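Local coordinates for protein propionate kinase (Francisella tularensis subsp. tularensis, PDB 3KHY) that probably catalyses the reversible, magnesium-dependent transfer of phosphate from ATP to acetate, giving acetyl phosphate, and probably acts on propionate as well, at residues A[176-189]-A[366-379]. Sequence-based numbering, arbitrary orientation.
Sequences TSHKYVSEQAAKIL and MVIATNEELMIAQE
The Tyr180 ring is wedged into the bend where strand 365-367 gives way to helix 372-382. Asn371 CB lies over one face, 4.2 Å from the ring centroid, with the amide plane turned 65° to the ring; Gln184 CG, from Tyr180's own helix, backs the opposite face. Ala369 O lies in the ring plane at the edge, 3.5 Å from Tyr180 CE2, and a water joins it to Tyr180 OH. The selenium of Met375, a selenomethionine, also meets the edge in a Met-aromatic contact. With CG anti to the backbone N (chi1 -175°), Met375 projects as a knob among Thr176, Lys179, Tyr180 and Glu183, where the two helices cross at 86°. Asn371 is the N-cap of helix 372-382, its OD1 accepting from Leu374 N at 3.1 Å. In this acetokinase of the actin-like ATPase clan, the contact seats helix 175-188 against the connection from the outermost strand, 365-367, of the five-stranded sheet into helix 372-382, whose Leu374 and Ala377 lie on Ile19 of strand 14-20, in the eight-stranded sheet. Thr370 OG1 and Ser177 OG share a hydrogen bond of 2.7 Å; Ser177 OG also bonds His200, a predicted ATP-site residue. Beside them, Glu372 CG packs 3.6 Å from Ser177 CB, while its carboxylate, a predicted magnesium ligand, pairs with Arg85. Farther along, Ile368 CD1 rests on Ala185 CB at 3.8 Å, and the selenium of Met366, likewise a selenomethionine, touches Leu189 CD1.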
loop_
_atom_site.group_PDB
_atom_site.type_symbol
_atom_site.label_atom_id
_atom_site.label_comp_id
_atom_site.label_asym_id
_atom_site.label_seq_id
_atom_site.Cartn_x
_atom_site.Cartn_y
_atom_site.Cartn_z
ATOM N N THR A 176 -16.465 6.394 -12.138
ATOM C CA THR A 176 -17.254 6.594 -13.347
ATOM C C THR A 176 -16.462 6.182 -14.595
ATOM O O THR A 176 -17.029 5.667 -15.549
ATOM C CB THR A 176 -17.757 8.050 -13.430
ATOM O OG1 THR A 176 -18.620 8.301 -12.307
ATOM C CG2 THR A 176 -18.527 8.290 -14.715
ATOM N N SER A 177 -15.144 6.372 -14.574
ATOM C CA SER A 177 -14.315 5.949 -15.700
ATOM C C SER A 177 -14.147 4.420 -15.706
ATOM O O SER A 177 -14.269 3.784 -16.749
ATOM C CB SER A 177 -12.965 6.663 -15.667
ATOM O OG SER A 177 -12.080 6.138 -16.649
ATOM N N HIS A 178 -13.869 3.829 -14.544
ATOM C CA HIS A 178 -13.766 2.374 -14.457
ATOM C C HIS A 178 -15.052 1.666 -14.877
ATOM O O HIS A 178 -15.017 0.643 -15.551
ATOM C CB HIS A 178 -13.329 1.936 -13.053
ATOM C CG HIS A 178 -11.908 2.293 -12.750
ATOM N ND1 HIS A 178 -10.851 1.764 -13.453
ATOM C CD2 HIS A 178 -11.371 3.143 -11.843
ATOM C CE1 HIS A 178 -9.719 2.271 -12.994
ATOM N NE2 HIS A 178 -10.006 3.112 -12.018
ATOM N N LYS A 179 -16.189 2.236 -14.508
ATOM C CA LYS A 179 -17.472 1.677 -14.925
ATOM C C LYS A 179 -17.700 1.785 -16.435
ATOM O O LYS A 179 -18.023 0.804 -17.102
ATOM C CB LYS A 179 -18.610 2.375 -14.179
ATOM C CG LYS A 179 -19.979 1.727 -14.393
ATOM C CD LYS A 179 -21.010 2.304 -13.434
ATOM C CE LYS A 179 -22.307 1.497 -13.458
ATOM N NZ LYS A 179 -23.260 2.117 -14.403
ATOM N N TYR A 180 -17.544 2.989 -16.971
ATOM C CA TYR A 180 -17.704 3.202 -18.400
ATOM C C TYR A 180 -16.759 2.297 -19.196
ATOM O O TYR A 180 -17.173 1.637 -20.138
ATOM C CB TYR A 180 -17.479 4.672 -18.771
ATOM C CG TYR A 180 -17.496 4.894 -20.262
ATOM C CD1 TYR A 180 -18.701 5.068 -20.938
ATOM C CD2 TYR A 180 -16.322 4.883 -21.000
ATOM C CE1 TYR A 180 -18.733 5.246 -22.301
ATOM C CE2 TYR A 180 -16.339 5.063 -22.379
ATOM C CZ TYR A 180 -17.552 5.240 -23.018
ATOM O OH TYR A 180 -17.585 5.407 -24.376
ATOM N N VAL A 181 -15.486 2.257 -18.820
ATOM C CA VAL A 181 -14.507 1.492 -19.609
ATOM C C VAL A 181 -14.747 -0.026 -19.522
ATOM O O VAL A 181 -14.628 -0.746 -20.517
ATOM C CB VAL A 181 -13.051 1.872 -19.226
ATOM C CG1 VAL A 181 -12.054 0.872 -19.796
ATOM C CG2 VAL A 181 -12.731 3.274 -19.749
ATOM N N SER A 182 -15.092 -0.519 -18.338
ATOM C CA SER A 182 -15.358 -1.936 -18.213
ATOM C C SER A 182 -16.638 -2.272 -18.976
ATOM O O SER A 182 -16.737 -3.343 -19.558
ATOM C CB SER A 182 -15.416 -2.393 -16.746
ATOM O OG SER A 182 -16.423 -1.708 -16.026
ATOM N N GLU A 183 -17.601 -1.356 -19.002
ATOM C CA GLU A 183 -18.782 -1.563 -19.850
ATOM C C GLU A 183 -18.427 -1.656 -21.330
ATOM O O GLU A 183 -18.984 -2.485 -22.041
ATOM C CB GLU A 183 -19.852 -0.491 -19.631
ATOM C CG GLU A 183 -20.577 -0.665 -18.314
ATOM C CD GLU A 183 -21.724 0.301 -18.136
ATOM O OE1 GLU A 183 -21.978 1.126 -19.048
ATOM O OE2 GLU A 183 -22.368 0.236 -17.074
ATOM N N GLN A 184 -17.505 -0.808 -21.790
ATOM C CA GLN A 184 -17.087 -0.830 -23.192
ATOM C C GLN A 184 -16.323 -2.113 -23.498
ATOM O O GLN A 184 -16.498 -2.710 -24.558
ATOM C CB GLN A 184 -16.239 0.393 -23.544
ATOM C CG GLN A 184 -16.991 1.705 -23.471
ATOM C CD GLN A 184 -18.200 1.724 -24.404
ATOM O OE1 GLN A 184 -19.313 2.034 -23.989
ATOM N NE2 GLN A 184 -17.982 1.369 -25.659
ATOM N N ALA A 185 -15.494 -2.548 -22.552
ATOM C CA ALA A 185 -14.720 -3.773 -22.724
ATOM C C ALA A 185 -15.662 -4.956 -22.889
ATOM O O ALA A 185 -15.412 -5.864 -23.686
ATOM C CB ALA A 185 -13.792 -3.993 -21.534
ATOM N N ALA A 186 -16.758 -4.932 -22.143
ATOM C CA ALA A 186 -17.745 -6.006 -22.214
ATOM C C ALA A 186 -18.383 -6.079 -23.597
ATOM O O ALA A 186 -18.678 -7.165 -24.094
ATOM C CB ALA A 186 -18.812 -5.827 -21.137
ATOM N N LYS A 187 -18.595 -4.929 -24.226
ATOM C CA LYS A 187 -19.164 -4.925 -25.577
ATOM C C LYS A 187 -18.234 -5.587 -26.597
ATOM O O LYS A 187 -18.684 -6.123 -27.610
ATOM C CB LYS A 187 -19.481 -3.503 -26.041
ATOM C CG LYS A 187 -20.550 -2.797 -25.238
ATOM C CD LYS A 187 -20.874 -1.453 -25.869
ATOM C CE LYS A 187 -21.480 -0.495 -24.858
ATOM N NZ LYS A 187 -21.561 0.897 -25.401
ATOM N N ILE A 188 -16.935 -5.540 -26.330
ATOM C CA ILE A 188 -15.943 -5.970 -27.309
ATOM C C ILE A 188 -15.493 -7.421 -27.114
ATOM O O ILE A 188 -15.271 -8.137 -28.092
ATOM C CB ILE A 188 -14.693 -5.033 -27.291
ATOM C CG1 ILE A 188 -15.097 -3.580 -27.557
ATOM C CG2 ILE A 188 -13.659 -5.481 -28.311
ATOM C CD1 ILE A 188 -13.988 -2.569 -27.270
ATOM N N LEU A 189 -15.383 -7.856 -25.859
ATOM C CA LEU A 189 -14.671 -9.092 -25.510
ATOM C C LEU A 189 -15.447 -10.403 -25.650
ATOM O O LEU A 189 -15.154 -11.215 -26.538
ATOM C CB LEU A 189 -14.097 -8.984 -24.097
ATOM C CG LEU A 189 -12.801 -8.189 -23.982
ATOM C CD1 LEU A 189 -12.551 -7.775 -22.543
ATOM C CD2 LEU A 189 -11.638 -9.009 -24.506
HETATM N N MSE A 366 -5.552 -4.023 -24.001
HETATM C CA MSE A 366 -6.422 -3.160 -24.781
HETATM C C MSE A 366 -6.182 -1.707 -24.469
HETATM O O MSE A 366 -5.635 -1.370 -23.425
HETATM C CB MSE A 366 -7.903 -3.478 -24.502
HETATM C CG MSE A 366 -8.246 -4.943 -24.703
HETATM SE SE MSE A 366 -10.120 -5.399 -24.360
HETATM C CE MSE A 366 -10.947 -4.431 -25.877
ATOM N N VAL A 367 -6.581 -0.860 -25.404
ATOM C CA VAL A 367 -6.682 0.563 -25.163
ATOM C C VAL A 367 -8.119 0.963 -25.471
ATOM O O VAL A 367 -8.605 0.750 -26.582
ATOM C CB VAL A 367 -5.746 1.372 -26.067
ATOM C CG1 VAL A 367 -5.933 2.854 -25.801
ATOM C CG2 VAL A 367 -4.295 0.961 -25.842
ATOM N N ILE A 368 -8.794 1.542 -24.485
ATOM C CA ILE A 368 -10.177 1.969 -24.650
ATOM C C ILE A 368 -10.290 3.389 -24.117
ATOM O O ILE A 368 -9.868 3.671 -22.994
ATOM C CB ILE A 368 -11.133 1.040 -23.861
ATOM C CG1 ILE A 368 -11.021 -0.397 -24.376
ATOM C CG2 ILE A 368 -12.580 1.554 -23.948
ATOM C CD1 ILE A 368 -11.979 -1.390 -23.658
ATOM N N ALA A 369 -10.829 4.289 -24.923
ATOM C CA ALA A 369 -10.929 5.688 -24.524
ATOM C C ALA A 369 -12.011 5.826 -23.470
ATOM O O ALA A 369 -13.102 5.289 -23.627
ATOM C CB ALA A 369 -11.249 6.567 -25.733
ATOM N N THR A 370 -11.721 6.533 -22.390
ATOM C CA THR A 370 -12.757 6.743 -21.388
ATOM C C THR A 370 -13.595 7.969 -21.770
ATOM O O THR A 370 -13.164 8.808 -22.560
ATOM C CB THR A 370 -12.185 6.855 -19.957
ATOM O OG1 THR A 370 -13.258 6.825 -19.009
ATOM C CG2 THR A 370 -11.399 8.137 -19.764
ATOM N N ASN A 371 -14.805 8.060 -21.231
ATOM C CA ASN A 371 -15.675 9.192 -21.538
ATOM C C ASN A 371 -16.604 9.378 -20.348
ATOM O O ASN A 371 -17.752 8.943 -20.361
ATOM C CB ASN A 371 -16.475 8.947 -22.828
ATOM C CG ASN A 371 -17.173 10.211 -23.341
ATOM O OD1 ASN A 371 -17.390 11.170 -22.590
ATOM N ND2 ASN A 371 -17.523 10.215 -24.617
ATOM N N GLU A 372 -16.074 9.981 -19.294
ATOM C CA GLU A 372 -16.806 10.077 -18.039
ATOM C C GLU A 372 -18.026 10.979 -18.194
ATOM O O GLU A 372 -19.034 10.767 -17.545
ATOM C CB GLU A 372 -15.887 10.611 -16.939
ATOM C CG GLU A 372 -14.753 9.657 -16.572
ATOM C CD GLU A 372 -13.449 10.379 -16.279
ATOM O OE1 GLU A 372 -12.718 10.721 -17.242
ATOM O OE2 GLU A 372 -13.154 10.600 -15.085
ATOM N N GLU A 373 -17.927 11.991 -19.051
ATOM C CA GLU A 373 -19.045 12.912 -19.241
ATOM C C GLU A 373 -20.211 12.177 -19.894
ATOM O O GLU A 373 -21.357 12.357 -19.503
ATOM C CB GLU A 373 -18.628 14.130 -20.087
ATOM C CG GLU A 373 -17.429 14.910 -19.545
ATOM C CD GLU A 373 -16.089 14.189 -19.777
ATOM O OE1 GLU A 373 -16.024 13.248 -20.601
ATOM O OE2 GLU A 373 -15.091 14.567 -19.125
ATOM N N LEU A 374 -19.915 11.339 -20.881
ATOM C CA LEU A 374 -20.951 10.500 -21.491
ATOM C C LEU A 374 -21.569 9.543 -20.472
ATOM O O LEU A 374 -22.779 9.324 -20.464
ATOM C CB LEU A 374 -20.391 9.716 -22.686
ATOM C CG LEU A 374 -21.340 8.750 -23.404
ATOM C CD1 LEU A 374 -22.596 9.468 -23.881
ATOM C CD2 LEU A 374 -20.633 8.080 -24.585
HETATM N N MSE A 375 -20.733 8.970 -19.609
HETATM C CA MSE A 375 -21.224 8.042 -18.606
HETATM C C MSE A 375 -22.184 8.752 -17.655
HETATM O O MSE A 375 -23.215 8.209 -17.279
HETATM C CB MSE A 375 -20.058 7.444 -17.817
HETATM C CG MSE A 375 -20.476 6.378 -16.821
HETATM SE SE MSE A 375 -21.172 4.755 -17.692
HETATM C CE MSE A 375 -21.861 3.862 -16.125
ATOM N N ILE A 376 -21.821 9.962 -17.247
ATOM C CA ILE A 376 -22.685 10.740 -16.374
ATOM C C ILE A 376 -24.009 11.036 -17.087
ATOM O O ILE A 376 -25.074 10.969 -16.476
ATOM C CB ILE A 376 -22.003 12.039 -15.936
ATOM C CG1 ILE A 376 -20.925 11.742 -14.886
ATOM C CG2 ILE A 376 -23.017 13.020 -15.373
ATOM C CD1 ILE A 376 -20.055 12.963 -14.571
ATOM N N ALA A 377 -23.944 11.346 -18.382
ATOM C CA ALA A 377 -25.157 11.610 -19.163
ATOM C C ALA A 377 -26.032 10.365 -19.261
ATOM O O ALA A 377 -27.257 10.453 -19.177
ATOM C CB ALA A 377 -24.812 12.124 -20.553
ATOM N N GLN A 378 -25.403 9.203 -19.426
ATOM C CA GLN A 378 -26.146 7.944 -19.496
ATOM C C GLN A 378 -26.780 7.569 -18.160
ATOM O O GLN A 378 -27.916 7.087 -18.116
ATOM C CB GLN A 378 -25.249 6.809 -19.987
ATOM C CG GLN A 378 -24.811 6.945 -21.435
ATOM C CD GLN A 378 -23.754 5.931 -21.813
ATOM O OE1 GLN A 378 -23.127 5.320 -20.945
ATOM N NE2 GLN A 378 -23.539 5.753 -23.109
ATOM N N GLU A 379 -26.036 7.767 -17.073
ATOM C CA GLU A 379 -26.561 7.514 -15.733
ATOM C C GLU A 379 -27.755 8.409 -15.440
ATOM O O GLU A 379 -28.725 8.001 -14.795
ATOM C CB GLU A 379 -25.472 7.776 -14.691
ATOM C CG GLU A 379 -24.400 6.720 -14.678
ATOM C CD GLU A 379 -24.902 5.457 -14.036
ATOM O OE1 GLU A 379 -25.250 5.517 -12.837
ATOM O OE2 GLU A 379 -24.972 4.421 -14.727
HETATM O O HOH W 1 -14.871 4.683 -25.550
HETATM O O HOH W 2 -21.492 2.627 -21.420
HETATM O O HOH W 3 -21.657 3.762 -24.830
#